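Local coordinates for probable glutamine-binding lipoprotein GlnH (GLNBP) (Mycobacterium tuberculosis, PDB 6H20) that binds amino acids such as asparagine and glutamate, and probably senses aspartate outside the cell to regulate a protein kinase controlling glutamate metabolism, at residues S61-F66 with K269-L274; A141-L146 with D229-P234. One frame throughout, in Å; residues are numbered along the deposited sequence.

Contact 1 (S61-F66 with K269-L274); sequences SNLFSF and KWLTVL
A backbone carbonyl packs on an indole here: Leu63 O sits against Trp270, 3.9 Å from its CG, CD2 and CE3. No hydrogen bond joins 61-66 to 269-274, so the contact is apolar packing around this carbonyl. It joins the loop after strand 53-57 to the end of helix 262-270. Trp270 CZ3 meets Phe66 CE1 at 3.6 Å. The two planes are nearly perpendicular, at 87°, and Trp270 CZ3 comes to the edge of the phenyl ring. Phe66 CG sits between its backbone N and carbonyl carbon (chi1 68°), a turn that brings the ring to the indole. Asn62 OD1 lies over the centre of one face of the same phenyl. Leu63 spreads both methyls over the end of the helix, with its CD1 3.6 Å from Trp270 O. The same methyl reaches Val273 CG1 at 4.2 Å. Farther in, Leu271 CD2 approaches Phe64 CZ at 3.7 Å, the two side chains crossing at about a right angle. Within 61-66, Phe64 and Ser65 both face Ser61, a classic beta bulge, and Ser61 O accepts from both N atoms. Trp270 NE1 is hydrogen-bonded to Asp80 on helix 77-90. Phe77 of that helix touches Trp270 and Leu271, Leu139 of strand 139-148 touches Phe64 and Leu271, and helix 210-219 borders Phe64 and Val273.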
ATOM      1  N   SER A  61       7.996  -2.732  -4.257  1.00 26.58           N
ATOM      2  CA  SER A  61       6.699  -3.395  -4.395  1.00 23.87           C
ATOM      3  C   SER A  61       6.409  -3.636  -5.875  1.00 23.55           C
ATOM      4  O   SER A  61       5.795  -2.796  -6.546  1.00 19.40           O
ATOM      5  CB  SER A  61       5.585  -2.581  -3.708  1.00 27.12           C
ATOM      6  OG  SER A  61       5.786  -2.524  -2.294  1.00 33.06           O
ATOM      7  N   ASN A  62       6.833  -4.795  -6.381  1.00 17.23           N
ATOM      8  CA  ASN A  62       6.497  -5.163  -7.750  1.00 14.39           C
ATOM      9  C   ASN A  62       4.989  -5.066  -7.952  1.00 13.87           C
ATOM     10  O   ASN A  62       4.205  -5.399  -7.059  1.00 15.70           O
ATOM     11  CB  ASN A  62       6.940  -6.596  -8.032  1.00 16.45           C
ATOM     12  CG  ASN A  62       6.815  -6.948  -9.502  1.00 17.95           C
ATOM     13  OD1 ASN A  62       7.030  -6.093 -10.378  1.00 21.04           O
ATOM     14  ND2 ASN A  62       6.447  -8.188  -9.784  1.00 18.48           N
ATOM     15  N   LEU A  63       4.595  -4.603  -9.138  1.00 14.76           N
ATOM     16  CA  LEU A  63       3.240  -4.320  -9.601  1.00 13.83           C
ATOM     17  C   LEU A  63       2.694  -2.996  -9.097  1.00 14.90           C
ATOM     18  O   LEU A  63       1.669  -2.545  -9.612  1.00 15.93           O
ATOM     19  CB  LEU A  63       2.208  -5.421  -9.293  1.00 18.35           C
ATOM     20  CG  LEU A  63       2.616  -6.812  -9.783  1.00 16.27           C
ATOM     21  CD1 LEU A  63       1.475  -7.773  -9.455  1.00 21.56           C
ATOM     22  CD2 LEU A  63       2.938  -6.794 -11.277  1.00 18.49           C
ATOM     23  N   PHE A  64       3.328  -2.358  -8.110  1.00 14.51           N
ATOM     24  CA  PHE A  64       2.806  -1.155  -7.470  1.00 14.91           C
ATOM     25  C   PHE A  64       3.737   0.035  -7.577  1.00 16.03           C
ATOM     26  O   PHE A  64       3.314   1.099  -8.032  1.00 15.40           O
ATOM     27  CB  PHE A  64       2.440  -1.460  -6.007  1.00 16.75           C
ATOM     28  CG  PHE A  64       1.159  -2.220  -5.897  1.00 15.38           C
ATOM     29  CD1 PHE A  64      -0.052  -1.543  -5.865  1.00 16.37           C
ATOM     30  CD2 PHE A  64       1.152  -3.601  -5.949  1.00 17.48           C
ATOM     31  CE1 PHE A  64      -1.236  -2.226  -5.833  1.00 17.08           C
ATOM     32  CE2 PHE A  64      -0.037  -4.308  -5.928  1.00 16.93           C
ATOM     33  CZ  PHE A  64      -1.246  -3.606  -5.862  1.00 16.72           C
ATOM     34  N   SER A  65       4.994  -0.111  -7.170  1.00 16.89           N
ATOM     35  CA  SER A  65       5.990   0.935  -7.395  1.00 15.71           C
ATOM     36  C   SER A  65       7.336   0.225  -7.396  1.00 20.07           C
ATOM     37  O   SER A  65       7.756  -0.318  -6.368  1.00 21.34           O
ATOM     38  CB  SER A  65       5.915   2.054  -6.345  1.00 21.62           C
ATOM     39  OG  SER A  65       6.042   1.587  -5.013  1.00 19.12           O
ATOM     40  N   PHE A  66       7.945   0.147  -8.571  1.00 17.68           N
ATOM     41  CA  PHE A  66       9.173  -0.610  -8.770  1.00 17.94           C
ATOM     42  C   PHE A  66       9.863  -0.033  -9.995  1.00 20.67           C
ATOM     43  O   PHE A  66       9.249   0.679 -10.789  1.00 23.54           O
ATOM     44  CB  PHE A  66       8.872  -2.108  -8.951  1.00 21.17           C
ATOM     45  CG  PHE A  66       8.149  -2.440 -10.231  1.00 20.68           C
ATOM     46  CD1 PHE A  66       6.768  -2.293 -10.323  1.00 20.61           C
ATOM     47  CD2 PHE A  66       8.850  -2.883 -11.343  1.00 21.05           C
ATOM     48  CE1 PHE A  66       6.094  -2.599 -11.501  1.00 18.77           C
ATOM     49  CE2 PHE A  66       8.180  -3.190 -12.525  1.00 23.04           C
ATOM     50  CZ  PHE A  66       6.804  -3.045 -12.607  1.00 17.63           C
ATOM     51  N   LYS A 269      -3.981  -3.637 -16.365  1.00 26.82           N
ATOM     52  CA  LYS A 269      -2.572  -3.472 -16.702  1.00 25.01           C
ATOM     53  C   LYS A 269      -1.672  -4.168 -15.688  1.00 22.27           C
ATOM     54  O   LYS A 269      -0.654  -4.765 -16.061  1.00 25.07           O
ATOM     55  CB  LYS A 269      -2.255  -1.978 -16.774  1.00 23.43           C
ATOM     56  CG  LYS A 269      -0.816  -1.600 -17.080  1.00 26.24           C
ATOM     57  CD  LYS A 269      -0.724  -0.084 -17.243  1.00 27.33           C
ATOM     58  CE  LYS A 269       0.704   0.409 -17.402  1.00 26.66           C
ATOM     59  NZ  LYS A 269       0.729   1.901 -17.293  1.00 29.65           N
ATOM     60  N   TRP A 270      -2.049  -4.147 -14.409  1.00 20.79           N
ATOM     61  CA  TRP A 270      -1.146  -4.525 -13.330  1.00 19.57           C
ATOM     62  C   TRP A 270      -1.555  -5.760 -12.539  1.00 22.43           C
ATOM     63  O   TRP A 270      -0.673  -6.454 -12.025  1.00 23.81           O
ATOM     64  CB  TRP A 270      -0.975  -3.348 -12.348  1.00 17.77           C
ATOM     65  CG  TRP A 270      -0.228  -2.206 -12.968  1.00 18.71           C
ATOM     66  CD1 TRP A 270      -0.717  -0.955 -13.268  1.00 17.33           C
ATOM     67  CD2 TRP A 270       1.128  -2.222 -13.415  1.00 19.05           C
ATOM     68  NE1 TRP A 270       0.267  -0.192 -13.852  1.00 19.58           N
ATOM     69  CE2 TRP A 270       1.410  -0.945 -13.951  1.00 19.52           C
ATOM     70  CE3 TRP A 270       2.147  -3.188 -13.393  1.00 19.15           C
ATOM     71  CZ2 TRP A 270       2.656  -0.617 -14.477  1.00 23.81           C
ATOM     72  CZ3 TRP A 270       3.383  -2.859 -13.919  1.00 22.11           C
ATOM     73  CH2 TRP A 270       3.632  -1.580 -14.444  1.00 23.67           C
ATOM     74  N   LEU A 271      -2.848  -6.048 -12.398  1.00 20.07           N
ATOM     75  CA  LEU A 271      -3.316  -6.914 -11.321  1.00 20.86           C
ATOM     76  C   LEU A 271      -4.101  -8.131 -11.792  1.00 24.05           C
ATOM     77  O   LEU A 271      -4.741  -8.792 -10.963  1.00 28.40           O
ATOM     78  CB  LEU A 271      -4.158  -6.106 -10.323  1.00 23.12           C
ATOM     79  CG  LEU A 271      -3.426  -4.925  -9.678  1.00 25.11           C
ATOM     80  CD1 LEU A 271      -4.319  -4.232  -8.642  1.00 25.57           C
ATOM     81  CD2 LEU A 271      -2.103  -5.348  -9.057  1.00 24.54           C
ATOM     82  N   THR A 272      -4.069  -8.456 -13.087  1.00 22.59           N
ATOM     83  CA  THR A 272      -4.867  -9.585 -13.566  1.00 24.70           C
ATOM     84  C   THR A 272      -4.449 -10.910 -12.935  1.00 26.52           C
ATOM     85  O   THR A 272      -5.244 -11.857 -12.948  1.00 28.46           O
ATOM     86  CB  THR A 272      -4.836  -9.688 -15.096  1.00 28.99           C
ATOM     87  OG1 THR A 272      -3.479  -9.777 -15.556  1.00 38.65           O
ATOM     88  CG2 THR A 272      -5.507  -8.481 -15.720  1.00 25.78           C
ATOM     89  N   VAL A 273      -3.239 -10.989 -12.372  1.00 23.27           N
ATOM     90  CA  VAL A 273      -2.814 -12.185 -11.646  1.00 27.42           C
ATOM     91  C   VAL A 273      -3.794 -12.553 -10.534  1.00 23.92           C
ATOM     92  O   VAL A 273      -3.914 -13.728 -10.161  1.00 35.77           O
ATOM     93  CB  VAL A 273      -1.370 -11.998 -11.122  1.00 31.08           C
ATOM     94  CG1 VAL A 273      -1.304 -10.851 -10.126  1.00 33.33           C
ATOM     95  CG2 VAL A 273      -0.849 -13.279 -10.509  1.00 35.97           C
ATOM     96  N   LEU A 274      -4.511 -11.573  -9.988  1.00 31.21           N
ATOM     97  CA  LEU A 274      -5.404 -11.862  -8.876  1.00 33.55           C
ATOM     98  C   LEU A 274      -6.792 -12.307  -9.312  1.00 34.85           C
ATOM     99  O   LEU A 274      -7.553 -12.811  -8.478  1.00 40.70           O
ATOM    100  CB  LEU A 274      -5.475 -10.677  -7.910  1.00 33.21           C
ATOM    101  CG  LEU A 274      -4.216 -10.595  -7.033  1.00 27.92           C
ATOM    102  CD1 LEU A 274      -4.378  -9.547  -5.967  1.00 32.15           C
ATOM    103  CD2 LEU A 274      -3.905 -11.940  -6.393  1.00 31.83           C
TER

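Contact 2 (A141-L146 with D229-P234); sequences ANQRIL and DMADQP
Asn142 OD1 takes a hydrogen bond from Ala231 N at 2.9 Å, with the donor tilted 27° from the carbonyl plane. A side-chain oxygen thus satisfies a backbone N-H beside the ladder. Asn142 CG lies anti to the backbone N (chi1 -152°), which carries the amide across to 229-234. There it stacks on the carboxylate of Asp229, the planes 16° apart and Asn142 CG 3.5 Å from Asp229 CG. Backbone bonds flank this group. Ala141 and Gln233 form an antiparallel hydrogen-bonded pair, and Asn142 and Asp232 the next, non-hydrogen-bonded pair. Beyond them Gln143 N bonds to Ala231 O, while Met230 N gives a 2.8 Å bond to Gln143 O. Gln233 bends back at chi2, and its NE2 reaches Ala231 O at 3.1 Å. Gln143 N and Gln233 NE2 approach this oxygen from opposite faces of its plane. At the far end Met230 SD packs on Ile145 CG1 at 3.8 Å.

Water forms the next layer. One molecule joins Asn142 ND2 to Asp232 OD1. Another links Gln143 OE1 to Gln233 NE2, which lie 3.7 Å apart. Outside the pair, Gln233 OE1 is hydrogen-bonded to Ser123 and Thr171, both of the ligand pocket, and Gln143 NE2 to Ser207. Arg144 NH2 bonds to Gly227 O, and its guanidinium makes no salt bridge with nearby Asp229. Gln233 touches the bound asparagine, and with both ends of its amide bonded it probably also helps hold Ser123 and Thr171 in place beside the ligand.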
ATOM      1  N   ALA A 141      -7.413  -4.618  -0.624  1.00 15.16           N
ATOM      2  CA  ALA A 141      -6.647  -5.858  -0.570  1.00 14.36           C
ATOM      3  C   ALA A 141      -6.927  -6.579   0.748  1.00 14.99           C
ATOM      4  O   ALA A 141      -7.664  -6.096   1.612  1.00 16.00           O
ATOM      5  CB  ALA A 141      -5.154  -5.562  -0.748  1.00 16.38           C
ATOM      6  N   ASN A 142      -6.353  -7.770   0.898  1.00 15.36           N
ATOM      7  CA  ASN A 142      -6.514  -8.486   2.156  1.00 16.63           C
ATOM      8  C   ASN A 142      -5.252  -9.275   2.456  1.00 14.80           C
ATOM      9  O   ASN A 142      -4.663  -9.884   1.550  1.00 16.17           O
ATOM     10  CB  ASN A 142      -7.720  -9.426   2.145  1.00 21.99           C
ATOM     11  CG  ASN A 142      -8.299  -9.629   3.536  1.00 23.26           C
ATOM     12  OD1 ASN A 142      -7.644 -10.206   4.412  1.00 26.57           O
ATOM     13  ND2 ASN A 142      -9.530  -9.148   3.751  1.00 23.31           N
ATOM     14  N   GLN A 143      -4.861  -9.278   3.733  1.00 13.71           N
ATOM     15  CA  GLN A 143      -3.621  -9.939   4.141  1.00 13.38           C
ATOM     16  C   GLN A 143      -3.750 -11.453   3.994  1.00 13.21           C
ATOM     17  O   GLN A 143      -4.712 -12.054   4.492  1.00 15.18           O
ATOM     18  CB  GLN A 143      -3.304  -9.592   5.596  1.00 14.54           C
ATOM     19  CG  GLN A 143      -1.977 -10.209   6.079  1.00 14.60           C
ATOM     20  CD  GLN A 143      -1.455  -9.517   7.328  1.00 14.92           C
ATOM     21  OE1 GLN A 143      -2.002  -8.503   7.767  1.00 16.46           O
ATOM     22  NE2 GLN A 143      -0.394 -10.075   7.912  1.00 15.73           N
ATOM     23  N   ARG A 144      -2.760 -12.077   3.347  1.00 14.77           N
ATOM     24  CA  ARG A 144      -2.719 -13.537   3.211  1.00 15.32           C
ATOM     25  C   ARG A 144      -1.291 -14.018   3.473  1.00 13.12           C
ATOM     26  O   ARG A 144      -0.460 -13.288   4.025  1.00 13.68           O
ATOM     27  CB  ARG A 144      -3.294 -13.994   1.858  1.00 15.27           C
ATOM     28  CG  ARG A 144      -4.771 -13.614   1.686  1.00 14.86           C
ATOM     29  CD  ARG A 144      -5.379 -14.205   0.424  1.00 16.92           C
ATOM     30  NE  ARG A 144      -5.474 -15.658   0.525  1.00 18.64           N
ATOM     31  CZ  ARG A 144      -5.746 -16.452  -0.509  1.00 22.12           C
ATOM     32  NH1 ARG A 144      -5.950 -15.925  -1.710  1.00 21.63           N
ATOM     33  NH2 ARG A 144      -5.818 -17.768  -0.344  1.00 22.52           N
ATOM     34  N   ILE A 145      -1.004 -15.253   3.065  1.00 13.66           N
ATOM     35  CA  ILE A 145       0.276 -15.910   3.330  1.00 16.35           C
ATOM     36  C   ILE A 145       0.909 -16.335   2.009  1.00 13.72           C
ATOM     37  O   ILE A 145       0.222 -16.849   1.118  1.00 15.90           O
ATOM     38  CB  ILE A 145       0.076 -17.138   4.248  1.00 16.40           C
ATOM     39  CG1 ILE A 145      -0.549 -16.739   5.591  1.00 17.09           C
ATOM     40  CG2 ILE A 145       1.394 -17.877   4.455  1.00 16.00           C
ATOM     41  CD1 ILE A 145      -1.078 -17.923   6.405  1.00 20.44           C
ATOM     42  N   LEU A 146       2.226 -16.146   1.896  1.00 13.91           N
ATOM     43  CA  LEU A 146       3.008 -16.592   0.748  1.00 13.47           C
ATOM     44  C   LEU A 146       4.034 -17.617   1.221  1.00 14.54           C
ATOM     45  O   LEU A 146       4.791 -17.358   2.165  1.00 15.80           O
ATOM     46  CB  LEU A 146       3.733 -15.395   0.115  1.00 16.44           C
ATOM     47  CG  LEU A 146       4.641 -15.678  -1.083  1.00 15.77           C
ATOM     48  CD1 LEU A 146       3.795 -15.907  -2.303  1.00 21.22           C
ATOM     49  CD2 LEU A 146       5.592 -14.494  -1.309  1.00 21.41           C
ATOM     50  N   ASP A 229      -8.465 -14.845   4.257  1.00 19.58           N
ATOM     51  CA  ASP A 229      -8.300 -13.413   4.445  1.00 19.01           C
ATOM     52  C   ASP A 229      -8.028 -13.145   5.922  1.00 26.25           C
ATOM     53  O   ASP A 229      -8.828 -13.520   6.785  1.00 31.03           O
ATOM     54  CB  ASP A 229      -9.580 -12.707   3.999  1.00 19.32           C
ATOM     55  CG  ASP A 229      -9.711 -12.620   2.492  1.00 26.48           C
ATOM     56  OD1 ASP A 229      -8.744 -12.927   1.757  1.00 29.75           O
ATOM     57  OD2 ASP A 229     -10.801 -12.231   2.032  1.00 35.75           O
ATOM     58  N   MET A 230      -6.885 -12.525   6.223  1.00 16.72           N
ATOM     59  CA  MET A 230      -6.462 -12.317   7.601  1.00 15.88           C
ATOM     60  C   MET A 230      -6.740 -10.912   8.124  1.00 16.42           C
ATOM     61  O   MET A 230      -6.745 -10.717   9.348  1.00 20.06           O
ATOM     62  CB  MET A 230      -4.956 -12.569   7.746  1.00 17.98           C
ATOM     63  CG  MET A 230      -4.539 -14.003   7.417  1.00 15.86           C
ATOM     64  SD  MET A 230      -2.747 -14.160   7.274  1.00 20.66           S
ATOM     65  CE  MET A 230      -2.237 -13.732   8.925  1.00 19.34           C
ATOM     66  N   ALA A 231      -6.977  -9.942   7.237  1.00 16.19           N
ATOM     67  CA  ALA A 231      -7.185  -8.552   7.635  1.00 15.36           C
ATOM     68  C   ALA A 231      -7.380  -7.679   6.412  1.00 14.67           C
ATOM     69  O   ALA A 231      -6.527  -7.662   5.520  1.00 15.69           O
ATOM     70  CB  ALA A 231      -5.973  -8.016   8.401  1.00 17.47           C
ATOM     71  N   ASP A 232      -8.481  -6.934   6.378  1.00 16.19           N
ATOM     72  CA  ASP A 232      -8.750  -6.037   5.263  1.00 14.48           C
ATOM     73  C   ASP A 232      -7.695  -4.938   5.176  1.00 15.19           C
ATOM     74  O   ASP A 232      -7.193  -4.440   6.192  1.00 18.09           O
ATOM     75  CB  ASP A 232     -10.112  -5.379   5.486  1.00 16.88           C
ATOM     76  CG  ASP A 232     -10.505  -4.473   4.353  1.00 21.26           C
ATOM     77  OD1 ASP A 232     -10.486  -4.959   3.206  1.00 21.79           O
ATOM     78  OD2 ASP A 232     -10.836  -3.287   4.610  1.00 23.53           O
ATOM     79  N   GLN A 233      -7.376  -4.541   3.941  1.00 15.28           N
ATOM     80  CA  GLN A 233      -6.348  -3.531   3.667  1.00 16.67           C
ATOM     81  C   GLN A 233      -6.891  -2.568   2.625  1.00 15.86           C
ATOM     82  O   GLN A 233      -6.648  -2.714   1.418  1.00 16.03           O
ATOM     83  CB  GLN A 233      -5.057  -4.195   3.170  1.00 14.29           C
ATOM     84  CG  GLN A 233      -4.577  -5.339   4.061  1.00 14.73           C
ATOM     85  CD  GLN A 233      -4.084  -4.893   5.434  1.00 14.23           C
ATOM     86  OE1 GLN A 233      -3.606  -3.771   5.612  1.00 17.01           O
ATOM     87  NE2 GLN A 233      -4.182  -5.787   6.407  1.00 16.36           N
ATOM     88  N   PRO A 234      -7.650  -1.564   3.051  1.00 14.76           N
ATOM     89  CA  PRO A 234      -8.205  -0.600   2.090  1.00 15.43           C
ATOM     90  C   PRO A 234      -7.215   0.523   1.819  1.00 14.42           C
ATOM     91  O   PRO A 234      -6.924   1.320   2.723  1.00 16.31           O
ATOM     92  CB  PRO A 234      -9.467  -0.090   2.804  1.00 15.25           C
ATOM     93  CG  PRO A 234      -9.115  -0.194   4.305  1.00 15.18           C
ATOM     94  CD  PRO A 234      -8.023  -1.264   4.448  1.00 14.03           C
TER
HETATM   95  O   HOH W   1     -10.827  -7.348   1.988  1.00 39.51           O
HETATM   96  O   HOH W   2      -3.116  -6.139   9.067  1.00 33.16           O

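How the contacts relate
Contact 2 is nested along the chain inside the long loop closed by contact 1: 61-66 comes first, then 141-146, 229-234 and 269-274. The two centres are about 16 Å apart, and the nearest atoms about 6 Å, so they do not touch. Strand 139-148 relates them. Its Leu139 packs against contact 1, and its residues 141-146 form one side of contact 2. Helix 210-219 also touches side chains of both. Contact 1 brings the C-terminal end of helix 262-270 back to the early loop, whereas contact 2 belongs to the large mixed sheet. Contact 2 reaches the pocket: the side chain of Gln233 is about 4 Å from bound asparagine, that of Phe64 about 9 Å, near Thr121.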